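Local coordinates for protein fimbrin (Schizosaccharomyces pombe, PDB 1RT8) that binds and crosslinks actin filaments, and takes part in cell polarity, cytokinesis, mating and spore formation in fission yeast, at residues F17-N22 / I37-F42; E43-C48 / H118-L123. All blocks are in the same frame, centred on the assembly; numbering follows the deposited sequence.

Contact 1: residues F17-N22 / I37-F42; sequences FIKHIN and INTETF
Helix 11-25 belongs to the first calponin-homology domain, and the irregular loop that returns from it lies along one flank of the helix: Ile18, Lys19 and Asn22 meet Ile37 and Thr39. The nearest CA atoms are those of Ile18 and Thr39, 6.1 Å apart. Ile18 uses both of its branches. Its CG2 methyl, anti to the backbone N, rests 3.7 Å from Ile37 O and also touches the side chain of Ile37 at CB, the two side chains set roughly perpendicular. The longer branch, held near the backbone N (chi1 -65°) and then extended, brings CD1 within 3.8 Å of Asn38 O. Calponin-homology domains are compact helical bundles, and here Ile37 anchors the long loop between helix 11-25 and helix 43-47 on the bundle, packing on Phe44 of helix 43-47; Ile21 and Ile37 both touch Ile53 of helix 52-61. One helical turn beyond Ile18, the side-chain amide of Asn22 sits against the backbone of Ile37, with Asn22 CG 3.7 Å from Ile37 N. With an alanine here the amide is gone, and the backbone of Ile37 would probably lose the side chain lying against it. On the outer side, Thr39 turns its CG2 methyl to the aliphatic stem of Lys19, 3.7 Å from CG. The same rotamer (chi1 67°) directs Thr39 OG1 the other way, where it donates to Glu40 OE2 at 3.1 Å, on the anti side of the carboxylate and 30° out of its plane. Glu40 OE2 is also salt-bridged to Arg15 NE, which ties this part of the loop to helix 11-25 by charge.

Contact 2: residues E43-C48 / H118-L123; sequences EFFDQC and HLILGL. With SO4 (sulfate ion), chain B.
The Phe45 ring has Phe44 CD2 over the centre of one face, 3.9 Å above the plane, while its edge is turned to helix 117-131, with Ile120 CB in the ring plane. Phe44 carries Cys48 SG on one face, 3.3 Å above the plane and displaced toward the rim. Phe45 makes the closest approach: its CD2 lies 3.5 Å from the CG2 methyl of Ile120, the two side chains lying side by side but pointing opposite ways. Next along that edge, Phe45 CE2 comes 4.0 Å from Leu121 N. With CG held beside the backbone N (chi1 -57°), the Phe45 ring reaches across to the facing helix although its CB does not point there. Phe44 comes in obliquely, CE2 lying 4.1 Å from Ile120 CG2, and Leu121 CD1 borders the same corner of the ring. Within the first calponin-homology domain this joins the short helix 43-47 to the long helix 117-131; the two segments run at 81° with their axes 10.6 Å apart, so the aromatic side chains bridge the span. Ile120 meets all three: its CG2 branch touches both rings, while the other branch, extended, carries CD1 to 4.0 Å from Cys48 CB. The five touching residues are all buried, and no hydrogen bond crosses between the two segments. At the beginning of helix 117-131 the character changes. A sulfate ion, probably a component of the crystallisation solution, accepts a hydrogen bond from His118 N at its O2 (2.9 Å, N-H...O 145°) and another from Glu117 N, where the helix start would probably favour the negative charge; its O3 lies in the plane of the His118 ring at the edge.

Overall arrangement
From the N terminus, helix 11-25 comes first; contact 1 closes the loop that follows it, bringing 37-42 back against 17-22. The chain then passes directly into helix 43-47, where contact 2 opens, to close on helix 117-131, the nearest ends of the two segments being 70 residues apart. The two closures are in series, neither nested nor crossed, with centres about 10 Å apart. Phe44 joins them: Ile18, Ile21 and Ile37 of contact 1 all pack on it, with Ile21 CD1 3.4 Å from Phe44 CE1. Phe17 against Leu121 adds a direct link between helices 11-25 and 117-131, so both contacts belong to one core within the first actin-binding region.

Contact 1: residues F17-N22 / I37-F42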
loop_
_atom_site.group_PDB
_atom_site.type_symbol
_atom_site.label_atom_id
_atom_site.label_comp_id
_atom_site.label_asym_id
_atom_site.label_seq_id
_atom_site.Cartn_x
_atom_site.Cartn_y
_atom_site.Cartn_z
ATOM N N PHE A 17 -8.809 13.395 -12.013
ATOM C CA PHE A 17 -9.035 12.244 -11.137
ATOM C C PHE A 17 -10.466 11.735 -11.293
ATOM O O PHE A 17 -10.702 10.529 -11.393
ATOM C CB PHE A 17 -8.770 12.613 -9.670
ATOM C CG PHE A 17 -7.319 12.857 -9.354
ATOM C CD1 PHE A 17 -6.948 13.449 -8.152
ATOM C CD2 PHE A 17 -6.322 12.499 -10.255
ATOM C CE1 PHE A 17 -5.609 13.683 -7.855
ATOM C CE2 PHE A 17 -4.977 12.728 -9.964
ATOM C CZ PHE A 17 -4.622 13.323 -8.763
ATOM N N ILE A 18 -11.425 12.652 -11.315
ATOM C CA ILE A 18 -12.816 12.256 -11.474
ATOM C C ILE A 18 -13.025 11.587 -12.827
ATOM O O ILE A 18 -13.777 10.621 -12.937
ATOM C CB ILE A 18 -13.761 13.461 -11.359
ATOM C CG1 ILE A 18 -13.686 14.042 -9.943
ATOM C CG2 ILE A 18 -15.179 13.033 -11.698
ATOM C CD1 ILE A 18 -14.409 15.368 -9.767
ATOM N N LYS A 19 -12.362 12.102 -13.860
ATOM C CA LYS A 19 -12.490 11.515 -15.188
ATOM C C LYS A 19 -11.959 10.087 -15.165
ATOM O O LYS A 19 -12.576 9.172 -15.718
ATOM C CB LYS A 19 -11.727 12.348 -16.222
ATOM C CG LYS A 19 -12.308 13.739 -16.440
ATOM C CD LYS A 19 -11.586 14.490 -17.555
ATOM C CE LYS A 19 -11.718 13.780 -18.902
ATOM N NZ LYS A 19 -11.175 14.607 -20.018
ATOM N N HIS A 20 -10.818 9.889 -14.515
ATOM C CA HIS A 20 -10.244 8.554 -14.424
ATOM C C HIS A 20 -11.217 7.636 -13.692
ATOM O O HIS A 20 -11.411 6.482 -14.073
ATOM C CB HIS A 20 -8.900 8.588 -13.683
ATOM C CG HIS A 20 -8.401 7.235 -13.284
ATOM N ND1 HIS A 20 -8.647 6.686 -12.044
ATOM C CD2 HIS A 20 -7.711 6.298 -13.978
ATOM C CE1 HIS A 20 -8.130 5.472 -11.989
ATOM N NE2 HIS A 20 -7.556 5.211 -13.150
ATOM N N ILE A 21 -11.840 8.155 -12.643
ATOM C CA ILE A 21 -12.790 7.359 -11.874
ATOM C C ILE A 21 -14.026 7.030 -12.709
ATOM O O ILE A 21 -14.609 5.956 -12.573
ATOM C CB ILE A 21 -13.203 8.088 -10.578
ATOM C CG1 ILE A 21 -11.972 8.277 -9.684
ATOM C CG2 ILE A 21 -14.270 7.286 -9.848
ATOM C CD1 ILE A 21 -12.224 9.114 -8.456
ATOM N N ASN A 22 -14.419 7.956 -13.579
ATOM C CA ASN A 22 -15.576 7.746 -14.446
ATOM C C ASN A 22 -15.359 6.575 -15.400
ATOM O O ASN A 22 -16.248 5.741 -15.577
ATOM C CB ASN A 22 -15.871 9.018 -15.250
ATOM C CG ASN A 22 -16.518 10.097 -14.403
ATOM O OD1 ASN A 22 -16.528 11.276 -14.764
ATOM N ND2 ASN A 22 -17.073 9.695 -13.270
ATOM N N ILE A 37 -19.900 11.237 -13.264
ATOM C CA ILE A 37 -19.855 12.291 -12.255
ATOM C C ILE A 37 -19.304 13.577 -12.855
ATOM O O ILE A 37 -18.312 13.552 -13.580
ATOM C CB ILE A 37 -18.966 11.881 -11.053
ATOM C CG1 ILE A 37 -19.520 10.611 -10.405
ATOM C CG2 ILE A 37 -18.910 13.016 -10.030
ATOM C CD1 ILE A 37 -18.690 10.095 -9.261
ATOM N N ASN A 38 -19.946 14.699 -12.547
ATOM C CA ASN A 38 -19.512 15.994 -13.062
ATOM C C ASN A 38 -18.091 16.311 -12.619
ATOM O O ASN A 38 -17.735 16.116 -11.457
ATOM C CB ASN A 38 -20.452 17.102 -12.586
ATOM C CG ASN A 38 -20.011 18.476 -13.057
ATOM O OD1 ASN A 38 -19.873 18.717 -14.258
ATOM N ND2 ASN A 38 -19.786 19.384 -12.113
ATOM N N THR A 39 -17.288 16.821 -13.549
ATOM C CA THR A 39 -15.899 17.149 -13.257
ATOM C C THR A 39 -15.690 18.590 -12.802
ATOM O O THR A 39 -14.550 19.034 -12.668
ATOM C CB THR A 39 -15.007 16.893 -14.488
ATOM O OG1 THR A 39 -15.345 17.819 -15.528
ATOM C CG2 THR A 39 -15.212 15.473 -15.003
ATOM N N GLU A 40 -16.776 19.319 -12.551
ATOM C CA GLU A 40 -16.660 20.713 -12.123
ATOM C C GLU A 40 -17.444 21.068 -10.860
ATOM O O GLU A 40 -17.837 22.223 -10.696
ATOM C CB GLU A 40 -17.121 21.661 -13.239
ATOM C CG GLU A 40 -16.444 21.488 -14.597
ATOM C CD GLU A 40 -14.921 21.567 -14.529
ATOM O OE1 GLU A 40 -14.378 22.461 -13.819
ATOM O OE2 GLU A 40 -14.272 20.733 -15.203
ATOM N N THR A 41 -17.666 20.105 -9.965
ATOM C CA THR A 41 -18.433 20.390 -8.744
ATOM C C THR A 41 -18.134 19.486 -7.544
ATOM O O THR A 41 -17.435 18.480 -7.662
ATOM C CB THR A 41 -19.959 20.308 -9.016
ATOM O OG1 THR A 41 -20.273 19.026 -9.575
ATOM C CG2 THR A 41 -20.405 21.399 -9.982
ATOM N N PHE A 42 -18.687 19.862 -6.389
ATOM C CA PHE A 42 -18.531 19.101 -5.140
ATOM C C PHE A 42 -19.105 17.702 -5.373
ATOM O O PHE A 42 -18.627 16.730 -4.796
ATOM C CB PHE A 42 -19.287 19.807 -3.980
ATOM C CG PHE A 42 -19.050 19.198 -2.589
ATOM C CD1 PHE A 42 -18.637 20.010 -1.510
ATOM C CD2 PHE A 42 -19.242 17.839 -2.350
ATOM C CE1 PHE A 42 -18.412 19.456 -0.227
ATOM C CE2 PHE A 42 -19.017 17.278 -1.061
ATOM C CZ PHE A 42 -18.605 18.090 -0.007
#

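Contact 2: residues E43-C48 / H118-L123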
loop_
_atom_site.group_PDB
_atom_site.type_symbol
_atom_site.label_atom_id
_atom_site.label_comp_id
_atom_site.label_asym_id
_atom_site.label_seq_id
_atom_site.Cartn_x
_atom_site.Cartn_y
_atom_site.Cartn_z
ATOM N N GLU A 43 -20.120 17.614 -6.233
ATOM C CA GLU A 43 -20.779 16.349 -6.564
ATOM C C GLU A 43 -19.999 15.117 -6.143
ATOM O O GLU A 43 -20.486 14.284 -5.383
ATOM C CB GLU A 43 -21.029 16.264 -8.069
ATOM C CG GLU A 43 -22.131 17.158 -8.563
ATOM C CD GLU A 43 -23.480 16.736 -8.039
ATOM O OE1 GLU A 43 -23.702 16.841 -6.813
ATOM O OE2 GLU A 43 -24.317 16.296 -8.856
ATOM N N PHE A 44 -18.783 15.016 -6.659
ATOM C CA PHE A 44 -17.902 13.897 -6.380
ATOM C C PHE A 44 -17.691 13.562 -4.904
ATOM O O PHE A 44 -17.816 12.405 -4.506
ATOM C CB PHE A 44 -16.539 14.152 -7.015
ATOM C CG PHE A 44 -15.524 13.107 -6.689
ATOM C CD1 PHE A 44 -15.663 11.812 -7.175
ATOM C CD2 PHE A 44 -14.433 13.409 -5.881
ATOM C CE1 PHE A 44 -14.729 10.829 -6.861
ATOM C CE2 PHE A 44 -13.493 12.434 -5.560
ATOM C CZ PHE A 44 -13.641 11.142 -6.051
ATOM N N PHE A 45 -17.357 14.560 -4.096
ATOM C CA PHE A 45 -17.096 14.305 -2.686
ATOM C C PHE A 45 -18.323 13.820 -1.928
ATOM O O PHE A 45 -18.200 13.041 -0.977
ATOM C CB PHE A 45 -16.489 15.550 -2.035
ATOM C CG PHE A 45 -15.223 16.008 -2.701
ATOM C CD1 PHE A 45 -15.237 17.068 -3.603
ATOM C CD2 PHE A 45 -14.025 15.346 -2.463
ATOM C CE1 PHE A 45 -14.072 17.460 -4.259
ATOM C CE2 PHE A 45 -12.859 15.727 -3.112
ATOM C CZ PHE A 45 -12.883 16.787 -4.013
ATOM N N ASP A 46 -19.504 14.262 -2.350
ATOM C CA ASP A 46 -20.732 13.815 -1.708
ATOM C C ASP A 46 -20.961 12.373 -2.126
ATOM O O ASP A 46 -21.447 11.555 -1.342
ATOM C CB ASP A 46 -21.925 14.662 -2.143
ATOM C CG ASP A 46 -21.930 16.030 -1.505
ATOM O OD1 ASP A 46 -21.830 16.106 -0.259
ATOM O OD2 ASP A 46 -22.043 17.029 -2.247
ATOM N N GLN A 47 -20.604 12.070 -3.367
ATOM C CA GLN A 47 -20.753 10.726 -3.900
ATOM C C GLN A 47 -19.764 9.755 -3.252
ATOM O O GLN A 47 -19.915 8.540 -3.382
ATOM C CB GLN A 47 -20.538 10.729 -5.415
ATOM C CG GLN A 47 -21.642 11.410 -6.201
ATOM C CD GLN A 47 -22.988 10.761 -5.964
ATOM O OE1 GLN A 47 -23.112 9.539 -6.009
ATOM N NE2 GLN A 47 -24.008 11.576 -5.714
ATOM N N CYS A 48 -18.757 10.290 -2.561
ATOM C CA CYS A 48 -17.749 9.451 -1.915
ATOM C C CYS A 48 -18.064 9.108 -0.466
ATOM O O CYS A 48 -17.407 8.258 0.131
ATOM C CB CYS A 48 -16.379 10.129 -1.978
ATOM S SG CYS A 48 -15.561 10.003 -3.593
ATOM N N HIS A 118 -10.075 17.884 0.664
ATOM C CA HIS A 118 -8.633 17.671 0.577
ATOM C C HIS A 118 -8.251 16.260 0.995
ATOM O O HIS A 118 -7.447 15.602 0.332
ATOM C CB HIS A 118 -7.890 18.690 1.444
ATOM C CG HIS A 118 -7.849 20.064 0.852
ATOM N ND1 HIS A 118 -7.103 20.369 -0.265
ATOM C CD2 HIS A 118 -8.495 21.203 1.196
ATOM C CE1 HIS A 118 -7.291 21.638 -0.586
ATOM N NE2 HIS A 118 -8.133 22.167 0.285
ATOM N N LEU A 119 -8.830 15.796 2.097
ATOM C CA LEU A 119 -8.551 14.457 2.590
ATOM C C LEU A 119 -8.996 13.406 1.571
ATOM O O LEU A 119 -8.234 12.505 1.230
ATOM C CB LEU A 119 -9.255 14.246 3.933
ATOM C CG LEU A 119 -8.630 15.020 5.099
ATOM C CD1 LEU A 119 -9.585 15.098 6.269
ATOM C CD2 LEU A 119 -7.338 14.344 5.503
ATOM N N ILE A 120 -10.219 13.525 1.070
ATOM C CA ILE A 120 -10.720 12.570 0.082
ATOM C C ILE A 120 -9.881 12.581 -1.207
ATOM O O ILE A 120 -9.459 11.531 -1.692
ATOM C CB ILE A 120 -12.194 12.864 -0.270
ATOM C CG1 ILE A 120 -13.099 12.331 0.847
ATOM C CG2 ILE A 120 -12.555 12.243 -1.621
ATOM C CD1 ILE A 120 -14.576 12.630 0.636
ATOM N N LEU A 121 -9.644 13.765 -1.763
ATOM C CA LEU A 121 -8.857 13.852 -2.993
ATOM C C LEU A 121 -7.432 13.366 -2.721
ATOM O O LEU A 121 -6.782 12.789 -3.596
ATOM C CB LEU A 121 -8.846 15.290 -3.528
ATOM C CG LEU A 121 -8.595 15.407 -5.042
ATOM C CD1 LEU A 121 -9.614 14.561 -5.801
ATOM C CD2 LEU A 121 -8.682 16.862 -5.483
ATOM N N GLY A 122 -6.952 13.596 -1.502
ATOM C CA GLY A 122 -5.623 13.149 -1.136
ATOM C C GLY A 122 -5.569 11.632 -1.175
ATOM O O GLY A 122 -4.622 11.043 -1.694
ATOM N N LEU A 123 -6.599 10.998 -0.623
ATOM C CA LEU A 123 -6.696 9.546 -0.593
ATOM C C LEU A 123 -6.931 8.990 -2.005
ATOM O O LEU A 123 -6.434 7.915 -2.364
ATOM C CB LEU A 123 -7.831 9.134 0.340
ATOM C CG LEU A 123 -8.187 7.653 0.438
ATOM C CD1 LEU A 123 -6.972 6.827 0.823
ATOM C CD2 LEU A 123 -9.289 7.493 1.469
HETATM S S SO4 B . -11.523 20.077 3.621
HETATM O O1 SO4 B . -12.724 20.374 2.569
HETATM O O2 SO4 B . -10.974 18.793 3.221
HETATM O O3 SO4 B . -10.645 21.039 3.580
HETATM O O4 SO4 B . -12.225 19.923 4.870
#